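Local coordinates for lactate racemase (Thermoanaerobacterium thermosaccharolyticum, PDB 2YJG), which interconverts the D- and L-isomers of lactate with the help of a nickel-pincer nucleotide cofactor, at residues A277-T282 against S410-I415. Numbering follows the deposited sequence.
Sequences ADIVIT and SKINVI
The carbonyl oxygen Ile415 O accepts a short hydrogen bond from Thr282 OG1, 2.6 Å away and in the carbonyl plane, and Thr282 CA adds a CA-H...O contact to it. Here two neighbouring strands of a six-stranded parallel sheet, 279-283 and 412-415, run side by side, with strand 22-25 on the far side of 412-415, illustrating how a side-chain hydroxyl can extend the bonding of a parallel pair. With OG1 anti to the backbone N (chi1 -165°), the hydroxyl lies beside its own carbonyl carbon, facing the neighbouring strand. A valine in place of Thr282 would probably leave Ile415 O without this hydroxyl donor and the two strands less firmly joined at this point.

Along the strands, Ile281 is gripped through both polar backbone atoms: its N donates to Asn413 O at 2.9 Å, and its O receives Ile415 N at 2.8 Å in an almost straight bond (176° at the hydrogen). Asn413 N in turn donates to Ile279 O.

On one face, Ile279 and Ile412 lie alongside each other, while Ile412 CG2 reaches across to Ile281 CG1 at 4.0 Å; helix 395-405 covers these isoleucines through Leu395, Leu399 and Ala402. On the other face, which also bears Thr282 and Asn413, Val280 CG1 meets Ile415 CD1 at 4.0 Å. Near the corner at Asp278, a water accepts from Asp278 N at 2.7 Å, while the Asp278 carboxylate pairs with Lys308. Nearby, Asp278 CB packs against Ser410 CB, 3.7 Å away.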
loop_
_atom_site.group_PDB
_atom_site.type_symbol
_atom_site.label_atom_id
_atom_site.label_comp_id
_atom_site.label_asym_id
_atom_site.label_seq_id
_atom_site.Cartn_x
_atom_site.Cartn_y
_atom_site.Cartn_z
ATOM N N ALA A 277 -12.678 -48.995 4.610
ATOM C CA ALA A 277 -11.880 -49.926 3.846
ATOM C C ALA A 277 -10.559 -50.137 4.533
ATOM O O ALA A 277 -10.118 -49.352 5.392
ATOM C CB ALA A 277 -11.629 -49.402 2.443
ATOM N N ASP A 278 -9.907 -51.214 4.145
ATOM C CA ASP A 278 -8.605 -51.524 4.680
ATOM C C ASP A 278 -7.501 -50.596 4.243
ATOM O O ASP A 278 -6.497 -50.482 4.976
ATOM C CB ASP A 278 -8.201 -52.922 4.273
ATOM C CG ASP A 278 -8.696 -53.912 5.213
ATOM O OD1 ASP A 278 -8.094 -54.012 6.311
ATOM O OD2 ASP A 278 -9.676 -54.600 4.856
ATOM N N ILE A 279 -7.667 -50.016 3.042
ATOM C CA ILE A 279 -6.717 -49.053 2.423
ATOM C C ILE A 279 -7.500 -47.845 1.897
ATOM O O ILE A 279 -8.563 -47.986 1.285
ATOM C CB ILE A 279 -5.878 -49.687 1.283
ATOM C CG1 ILE A 279 -5.084 -50.891 1.770
ATOM C CG2 ILE A 279 -4.877 -48.726 0.697
ATOM C CD1 ILE A 279 -4.383 -51.705 0.560
ATOM N N VAL A 280 -6.974 -46.658 2.165
ATOM C CA VAL A 280 -7.480 -45.454 1.594
ATOM C C VAL A 280 -6.330 -44.791 0.839
ATOM O O VAL A 280 -5.196 -44.761 1.352
ATOM C CB VAL A 280 -7.945 -44.492 2.700
ATOM C CG1 VAL A 280 -8.416 -43.245 2.100
ATOM C CG2 VAL A 280 -9.010 -45.129 3.646
ATOM N N ILE A 281 -6.604 -44.246 -0.349
ATOM C CA ILE A 281 -5.691 -43.373 -1.097
ATOM C C ILE A 281 -6.268 -42.001 -1.164
ATOM O O ILE A 281 -7.428 -41.815 -1.567
ATOM C CB ILE A 281 -5.443 -43.840 -2.552
ATOM C CG1 ILE A 281 -4.737 -45.187 -2.514
ATOM C CG2 ILE A 281 -4.707 -42.740 -3.318
ATOM C CD1 ILE A 281 -4.506 -45.841 -3.924
ATOM N N THR A 282 -5.509 -41.019 -0.700
ATOM C CA THR A 282 -5.983 -39.632 -0.775
ATOM C C THR A 282 -4.809 -38.646 -1.035
ATOM O O THR A 282 -3.681 -39.081 -1.348
ATOM C CB THR A 282 -6.777 -39.277 0.484
ATOM O OG1 THR A 282 -7.520 -38.078 0.277
ATOM C CG2 THR A 282 -5.829 -39.180 1.736
ATOM N N SER A 410 -7.364 -56.240 -0.844
ATOM C CA SER A 410 -8.237 -55.406 -0.019
ATOM C C SER A 410 -8.944 -54.359 -0.855
ATOM O O SER A 410 -8.281 -53.678 -1.603
ATOM C CB SER A 410 -7.413 -54.710 1.074
ATOM O OG SER A 410 -6.833 -55.648 1.981
ATOM N N LYS A 411 -10.268 -54.197 -0.752
ATOM C CA LYS A 411 -10.882 -53.054 -1.480
ATOM C C LYS A 411 -10.390 -51.722 -0.875
ATOM O O LYS A 411 -10.083 -51.651 0.293
ATOM C CB LYS A 411 -12.415 -53.122 -1.603
ATOM C CG LYS A 411 -12.909 -54.094 -2.720
ATOM C CD LYS A 411 -14.150 -53.634 -3.464
ATOM C CE LYS A 411 -15.321 -54.586 -3.273
ATOM N NZ LYS A 411 -16.518 -54.450 -4.142
ATOM N N ILE A 412 -10.315 -50.689 -1.704
ATOM C CA ILE A 412 -9.601 -49.473 -1.417
ATOM C C ILE A 412 -10.549 -48.350 -1.604
ATOM O O ILE A 412 -11.245 -48.256 -2.641
ATOM C CB ILE A 412 -8.441 -49.235 -2.438
ATOM C CG1 ILE A 412 -7.441 -50.378 -2.431
ATOM C CG2 ILE A 412 -7.695 -47.902 -2.183
ATOM C CD1 ILE A 412 -6.551 -50.395 -3.696
ATOM N N ASN A 413 -10.573 -47.450 -0.637
ATOM C CA ASN A 413 -11.308 -46.234 -0.793
ATOM C C ASN A 413 -10.404 -45.201 -1.455
ATOM O O ASN A 413 -9.309 -44.981 -0.975
ATOM C CB ASN A 413 -11.800 -45.708 0.572
ATOM C CG ASN A 413 -13.148 -46.286 1.027
ATOM O OD1 ASN A 413 -13.439 -46.344 2.243
ATOM N ND2 ASN A 413 -13.996 -46.630 0.083
ATOM N N VAL A 414 -10.865 -44.508 -2.499
ATOM C CA VAL A 414 -10.084 -43.427 -3.153
ATOM C C VAL A 414 -10.738 -42.104 -2.933
ATOM O O VAL A 414 -11.884 -41.894 -3.325
ATOM C CB VAL A 414 -9.912 -43.670 -4.701
ATOM C CG1 VAL A 414 -9.050 -42.533 -5.346
ATOM C CG2 VAL A 414 -9.261 -45.056 -4.944
ATOM N N ILE A 415 -10.031 -41.183 -2.279
ATOM C CA ILE A 415 -10.569 -39.877 -2.001
ATOM C C ILE A 415 -9.590 -38.916 -2.678
ATOM O O ILE A 415 -8.586 -38.531 -2.060
ATOM C CB ILE A 415 -10.572 -39.571 -0.504
ATOM C CG1 ILE A 415 -11.181 -40.754 0.303
ATOM C CG2 ILE A 415 -11.300 -38.236 -0.260
ATOM C CD1 ILE A 415 -11.355 -40.478 1.821
HETATM O O HOH W 1 -11.390 -53.088 2.812
#